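Local coordinates for hypothetical protein EF2904 (Enterococcus faecalis, PDB 2AZ4) that is of unknown function but carries a two-zinc metallo-beta-lactamase fold and is probably a metal-dependent hydrolase, perhaps an RNA-binding exonuclease, at residues 96-101 with 128-133; 34-39 with 86-91. One frame throughout, in Å; residues are numbered along the deposited sequence.

Contact 1: 96-101 with 128-133; sequences DHSRMI and DFLIPS. With ZN (zinc ion), chain D.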
loop_
_atom_site.group_PDB
_atom_site.type_symbol
_atom_site.label_atom_id
_atom_site.label_comp_id
_atom_site.label_asym_id
_atom_site.label_seq_id
_atom_site.Cartn_x
_atom_site.Cartn_y
_atom_site.Cartn_z
ATOM N N ASP A 96 1.600 0.645 6.098
ATOM C CA ASP A 96 0.956 -0.208 7.108
ATOM C C ASP A 96 1.255 -1.692 6.891
ATOM O O ASP A 96 0.875 -2.529 7.715
ATOM C CB ASP A 96 -0.561 0.080 7.220
ATOM C CG ASP A 96 -1.310 -0.100 5.892
ATOM O OD1 ASP A 96 -0.846 0.444 4.850
ATOM O OD2 ASP A 96 -2.381 -0.772 5.880
ATOM N N HIS A 97 1.955 -1.992 5.790
ATOM C CA HIS A 97 2.475 -3.323 5.479
ATOM C C HIS A 97 3.998 -3.410 5.457
ATOM O O HIS A 97 4.544 -4.502 5.560
ATOM C CB HIS A 97 1.884 -3.817 4.146
ATOM C CG HIS A 97 0.382 -3.777 4.130
ATOM N ND1 HIS A 97 -0.395 -4.894 4.363
ATOM C CD2 HIS A 97 -0.482 -2.736 4.031
ATOM C CE1 HIS A 97 -1.670 -4.548 4.375
ATOM N NE2 HIS A 97 -1.753 -3.248 4.155
ATOM N N SER A 98 4.690 -2.284 5.299
ATOM C CA SER A 98 6.160 -2.315 5.031
ATOM C C SER A 98 7.050 -1.581 6.056
ATOM O O SER A 98 8.291 -1.740 6.066
ATOM C CB SER A 98 6.433 -1.732 3.630
ATOM O OG SER A 98 6.029 -0.350 3.558
ATOM N N ARG A 99 6.411 -0.789 6.922
ATOM C CA ARG A 99 7.113 0.257 7.670
ATOM C C ARG A 99 8.379 -0.212 8.392
ATOM O O ARG A 99 9.339 0.544 8.494
ATOM C CB ARG A 99 6.179 0.933 8.663
ATOM C CG ARG A 99 6.728 2.201 9.242
ATOM C CD ARG A 99 5.741 2.924 10.136
ATOM N NE ARG A 99 6.519 4.001 10.702
ATOM C CZ ARG A 99 6.783 4.185 11.983
ATOM N NH1 ARG A 99 6.236 3.434 12.941
ATOM N NH2 ARG A 99 7.560 5.196 12.287
ATOM N N MET A 100 8.389 -1.433 8.912
ATOM C CA MET A 100 9.545 -1.864 9.689
ATOM C C MET A 100 10.498 -2.837 9.008
ATOM O O MET A 100 11.298 -3.477 9.704
ATOM C CB MET A 100 9.139 -2.373 11.101
ATOM C CG MET A 100 8.446 -3.736 11.164
ATOM S SD MET A 100 8.352 -4.435 12.846
ATOM C CE MET A 100 7.427 -5.934 12.479
ATOM N N ILE A 101 10.463 -2.954 7.673
ATOM C CA ILE A 101 11.310 -3.980 7.034
ATOM C C ILE A 101 12.812 -3.805 7.376
ATOM O O ILE A 101 13.555 -4.786 7.416
ATOM C CB ILE A 101 11.115 -4.120 5.500
ATOM C CG1 ILE A 101 11.382 -2.777 4.782
ATOM C CG2 ILE A 101 9.714 -4.716 5.180
ATOM C CD1 ILE A 101 11.646 -2.967 3.316
ATOM N N ASP A 128 12.457 8.850 4.969
ATOM C CA ASP A 128 11.417 9.255 5.904
ATOM C C ASP A 128 10.114 8.474 5.725
ATOM O O ASP A 128 9.079 8.837 6.301
ATOM C CB ASP A 128 11.144 10.761 5.784
ATOM C CG ASP A 128 10.797 11.171 4.377
ATOM O OD1 ASP A 128 10.807 10.286 3.485
ATOM O OD2 ASP A 128 10.516 12.375 4.164
ATOM N N PHE A 129 10.169 7.417 4.916
ATOM C CA PHE A 129 9.028 6.533 4.704
ATOM C C PHE A 129 9.145 5.329 5.635
ATOM O O PHE A 129 8.294 5.130 6.505
ATOM C CB PHE A 129 8.935 6.098 3.235
ATOM C CG PHE A 129 7.689 5.288 2.914
ATOM C CD1 PHE A 129 6.440 5.906 2.788
ATOM C CD2 PHE A 129 7.775 3.913 2.720
ATOM C CE1 PHE A 129 5.293 5.160 2.487
ATOM C CE2 PHE A 129 6.629 3.154 2.411
ATOM C CZ PHE A 129 5.389 3.777 2.294
ATOM N N LEU A 130 10.216 4.551 5.464
ATOM C CA LEU A 130 10.510 3.415 6.337
ATOM C C LEU A 130 11.379 3.801 7.546
ATOM O O LEU A 130 12.234 4.685 7.447
ATOM C CB LEU A 130 11.253 2.336 5.546
ATOM C CG LEU A 130 10.678 1.802 4.236
ATOM C CD1 LEU A 130 11.760 0.900 3.514
ATOM C CD2 LEU A 130 9.344 1.041 4.431
ATOM N N ILE A 131 11.184 3.114 8.671
ATOM C CA ILE A 131 12.067 3.259 9.821
ATOM C C ILE A 131 13.504 2.946 9.364
ATOM O O ILE A 131 13.735 1.886 8.798
ATOM C CB ILE A 131 11.668 2.292 10.947
ATOM C CG1 ILE A 131 10.327 2.685 11.569
ATOM C CG2 ILE A 131 12.740 2.241 12.021
ATOM C CD1 ILE A 131 9.671 1.528 12.367
ATOM N N PRO A 132 14.456 3.872 9.587
ATOM C CA PRO A 132 15.832 3.600 9.169
ATOM C C PRO A 132 16.470 2.530 10.025
ATOM O O PRO A 132 16.140 2.418 11.207
ATOM C CB PRO A 132 16.566 4.928 9.440
ATOM C CG PRO A 132 15.506 5.942 9.722
ATOM C CD PRO A 132 14.319 5.202 10.215
ATOM N N SER A 133 17.379 1.754 9.452
ATOM C CA SER A 133 18.222 0.919 10.268
ATOM C C SER A 133 19.238 1.829 10.969
ATOM O O SER A 133 19.869 2.649 10.303
ATOM C CB SER A 133 18.986 -0.073 9.405
ATOM O OG SER A 133 19.901 -0.785 10.225
HETATM ZN ZN ZN D . -3.454 -1.909 4.179
HETATM O O HOH W 1 -2.316 -0.245 2.995
HETATM O O HOH W 2 12.110 -0.119 8.217
HETATM O O HOH W 3 8.362 5.643 9.174
HETATM O O HOH W 4 -5.070 -0.222 4.038
#

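Contact 2: 34-39 with 86-91; sequences FDFGTE and TAVFLS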
loop_
_atom_site.group_PDB
_atom_site.type_symbol
_atom_site.label_atom_id
_atom_site.label_comp_id
_atom_site.label_asym_id
_atom_site.label_seq_id
_atom_site.Cartn_x
_atom_site.Cartn_y
_atom_site.Cartn_z
ATOM N N PHE A 34 4.278 -12.502 7.381
ATOM C CA PHE A 34 3.714 -11.507 6.455
ATOM C C PHE A 34 2.644 -10.722 7.206
ATOM O O PHE A 34 1.955 -11.281 8.049
ATOM C CB PHE A 34 3.079 -12.173 5.221
ATOM C CG PHE A 34 2.125 -13.304 5.555
ATOM C CD1 PHE A 34 2.582 -14.622 5.648
ATOM C CD2 PHE A 34 0.769 -13.049 5.784
ATOM C CE1 PHE A 34 1.725 -15.659 5.968
ATOM C CE2 PHE A 34 -0.111 -14.097 6.091
ATOM C CZ PHE A 34 0.364 -15.390 6.194
ATOM N N ASP A 35 2.514 -9.422 6.953
ATOM C CA ASP A 35 3.529 -8.612 6.282
ATOM C C ASP A 35 4.529 -8.141 7.347
ATOM O O ASP A 35 4.931 -8.945 8.199
ATOM C CB ASP A 35 2.844 -7.444 5.545
ATOM C CG ASP A 35 2.007 -7.923 4.360
ATOM O OD1 ASP A 35 2.484 -8.826 3.625
ATOM O OD2 ASP A 35 0.894 -7.391 4.126
ATOM N N PHE A 36 4.941 -6.871 7.306
ATOM C CA PHE A 36 5.984 -6.373 8.218
ATOM C C PHE A 36 5.926 -4.839 8.430
ATOM O O PHE A 36 6.932 -4.150 8.286
ATOM C CB PHE A 36 7.379 -6.791 7.707
ATOM C CG PHE A 36 8.313 -7.206 8.805
ATOM C CD1 PHE A 36 8.095 -8.398 9.498
ATOM C CD2 PHE A 36 9.383 -6.413 9.161
ATOM C CE1 PHE A 36 8.943 -8.795 10.523
ATOM C CE2 PHE A 36 10.253 -6.801 10.197
ATOM C CZ PHE A 36 10.027 -7.986 10.881
ATOM N N GLY A 37 4.732 -4.325 8.727
ATOM C CA GLY A 37 4.554 -2.936 9.087
ATOM C C GLY A 37 4.370 -2.852 10.581
ATOM O O GLY A 37 4.504 -3.856 11.289
ATOM N N THR A 38 4.088 -1.659 11.069
ATOM C CA THR A 38 3.801 -1.463 12.481
ATOM C C THR A 38 2.339 -1.121 12.611
ATOM O O THR A 38 1.715 -0.678 11.640
ATOM C CB THR A 38 4.671 -0.320 13.121
ATOM O OG1 THR A 38 4.207 0.958 12.671
ATOM C CG2 THR A 38 6.130 -0.479 12.752
ATOM N N GLU A 39 1.773 -1.334 13.798
ATOM C CA GLU A 39 0.453 -0.754 14.088
ATOM C C GLU A 39 0.601 0.755 14.253
ATOM O O GLU A 39 1.715 1.247 14.513
ATOM C CB GLU A 39 -0.170 -1.385 15.338
ATOM C CG GLU A 39 -0.442 -2.884 15.184
ATOM C CD GLU A 39 -1.196 -3.493 16.380
ATOM O OE1 GLU A 39 -1.755 -2.720 17.188
ATOM O OE2 GLU A 39 -1.202 -4.745 16.531
ATOM N N THR A 86 13.472 -19.662 7.520
ATOM C CA THR A 86 12.642 -18.526 7.870
ATOM C C THR A 86 12.583 -17.631 6.653
ATOM O O THR A 86 13.581 -17.495 5.936
ATOM C CB THR A 86 13.248 -17.723 9.049
ATOM O OG1 THR A 86 13.495 -18.594 10.175
ATOM C CG2 THR A 86 12.303 -16.584 9.462
ATOM N N ALA A 87 11.425 -17.014 6.413
ATOM C CA ALA A 87 11.324 -16.009 5.352
ATOM C C ALA A 87 10.171 -15.072 5.610
ATOM O O ALA A 87 9.205 -15.424 6.311
ATOM C CB ALA A 87 11.141 -16.688 3.972
ATOM N N VAL A 88 10.242 -13.889 5.000
ATOM C CA VAL A 88 9.210 -12.897 5.201
ATOM C C VAL A 88 8.717 -12.478 3.821
ATOM O O VAL A 88 9.502 -12.323 2.893
ATOM C CB VAL A 88 9.685 -11.645 6.043
ATOM C CG1 VAL A 88 8.593 -10.571 6.134
ATOM C CG2 VAL A 88 10.113 -12.017 7.443
ATOM N N PHE A 89 7.409 -12.281 3.712
ATOM C CA PHE A 89 6.789 -11.856 2.464
ATOM C C PHE A 89 6.088 -10.543 2.676
ATOM O O PHE A 89 5.549 -10.264 3.773
ATOM C CB PHE A 89 5.808 -12.929 1.964
ATOM C CG PHE A 89 6.464 -14.210 1.604
ATOM C CD1 PHE A 89 6.764 -14.499 0.273
ATOM C CD2 PHE A 89 6.805 -15.138 2.586
ATOM C CE1 PHE A 89 7.400 -15.706 -0.070
ATOM C CE2 PHE A 89 7.453 -16.345 2.261
ATOM C CZ PHE A 89 7.763 -16.622 0.929
ATOM N N LEU A 90 6.055 -9.736 1.617
ATOM C CA LEU A 90 5.460 -8.418 1.681
ATOM C C LEU A 90 4.423 -8.269 0.561
ATOM O O LEU A 90 4.771 -8.286 -0.621
ATOM C CB LEU A 90 6.591 -7.383 1.567
ATOM C CG LEU A 90 6.401 -5.893 1.549
ATOM C CD1 LEU A 90 5.517 -5.381 2.703
ATOM C CD2 LEU A 90 7.787 -5.200 1.517
ATOM N N SER A 91 3.157 -8.139 0.948
ATOM C CA SER A 91 2.059 -8.103 0.001
ATOM C C SER A 91 2.199 -6.913 -0.949
ATOM O O SER A 91 1.998 -7.063 -2.141
ATOM C CB SER A 91 0.683 -8.095 0.716
ATOM O OG SER A 91 0.324 -6.835 1.286
#

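Contact 1: 96-101 with 128-133
One direct backbone bond joins the two segments: Ile131 N donates to Arg99 O over 3.2 Å, just where the type I turn from Ser98 to Ile101 bends the chain after helix 95-98. The same Arg99 O takes a second bond from a water that also donates to Ile131 O, so two donors grip one carbonyl. The Ile131 CG1-CD1 branch packs over one face of the Arg99 guanidinium, the two side chains crossing at about a right angle; CG1 is offset toward the rim of the group, 3.8 Å from Arg99 NH2. The arginine reaches that position with CG anti to its own N (chi1 -167°) and an extended chain out to NE. At its NE edge a water in the guanidinium plane ties it to Phe129 O, and beyond the contact NH2 forms a salt bridge with Asp49 and NH1 bonds Thr38 OG1. Leu130 uses both methyls: CD1 lies 3.9 Å from Ile101 CD1, while CD2 comes to 3.4 Å from Ser98 O and also packs against Ser98 OG, whose hydroxyl is held chiefly by the carbonyl of Ala93, with His94 O as a second partner. Phe129 meets that hydroxyl obliquely through CE2. At the start of the helix Asp96 OD2, 2.3 Å from the zinc ion, and His97 NE2, 2.2 Å from it, bind the second metal with Asp189, His404 and two waters. This is the Asp-His end of the HxHxDH motif, the signature of the metallo-beta-lactamase fold.

Contact 2: 34-39 with 86-91
A cis peptide bond between Phe34 and Asp35 turns the chain sharply as strand 30-34 ends, and the aspartate it introduces meets Ser91 with both carboxylate oxygens. Strands 30-34 and 85-89 are parallel neighbours in one of the sheets of the metallo-beta-lactamase fold, and the contact lies where both run out toward the metal site. Ser91 immediately precedes His92, the first histidine of the HxHxDH motif. Its backbone N-H reaches Asp35 OD1 at 2.8 Å and its hydroxyl donates to Asp35 OD2. Both donors come from above the carboxylate plane, the N-H by 53° and the hydroxyl by 36°. The serine hydroxyl can reach because chi1 is 76°, folding OG back between its own N and carbonyl carbon. OD2 carries further bonds from Tyr186 OH and from ND1 of His97, a zinc ligand, so Asp35 acts as a second-shell residue which, with the zinc on NE2, should set the rotation of the imidazole, and may make it a stronger donor to the metal. Before the cis bond, Phe34 still lies alongside the neighbouring strand: its CB is 3.4 Å from Phe89 O, and its CA makes a CA-H...O contact with that oxygen. The Phe34 ring leads away from strand 85-89, to meet Tyr186, and Phe89 turns its ring toward Tyr111. Past the bend, Phe36 points back toward strand 85-89 and crosses Val88 at about a right angle, putting Phe36 CD1 4.0 Å from Val88 CG1.

Both contacts are buried, their centres about 11 Å apart, but all the touching residues of contact 2 are buried, whereas Arg99 and Phe129 of contact 1 are partly exposed. Contact 2 sits at the ends of two sheet strands; contact 1 joins the turn after the metal-binding helix to an irregular loop. Strand 85-89 leads into helix 95-98, so the two follow one another in the chain and meet at His97, whose O probably accepts from Phe36 N and packs on Leu90 CD1. Contact 2 relies on a carboxylate held by direct bonds, while contact 1 has metal ligands at one end, and across the segments waters, one backbone bond and aliphatic packing over a guanidinium face.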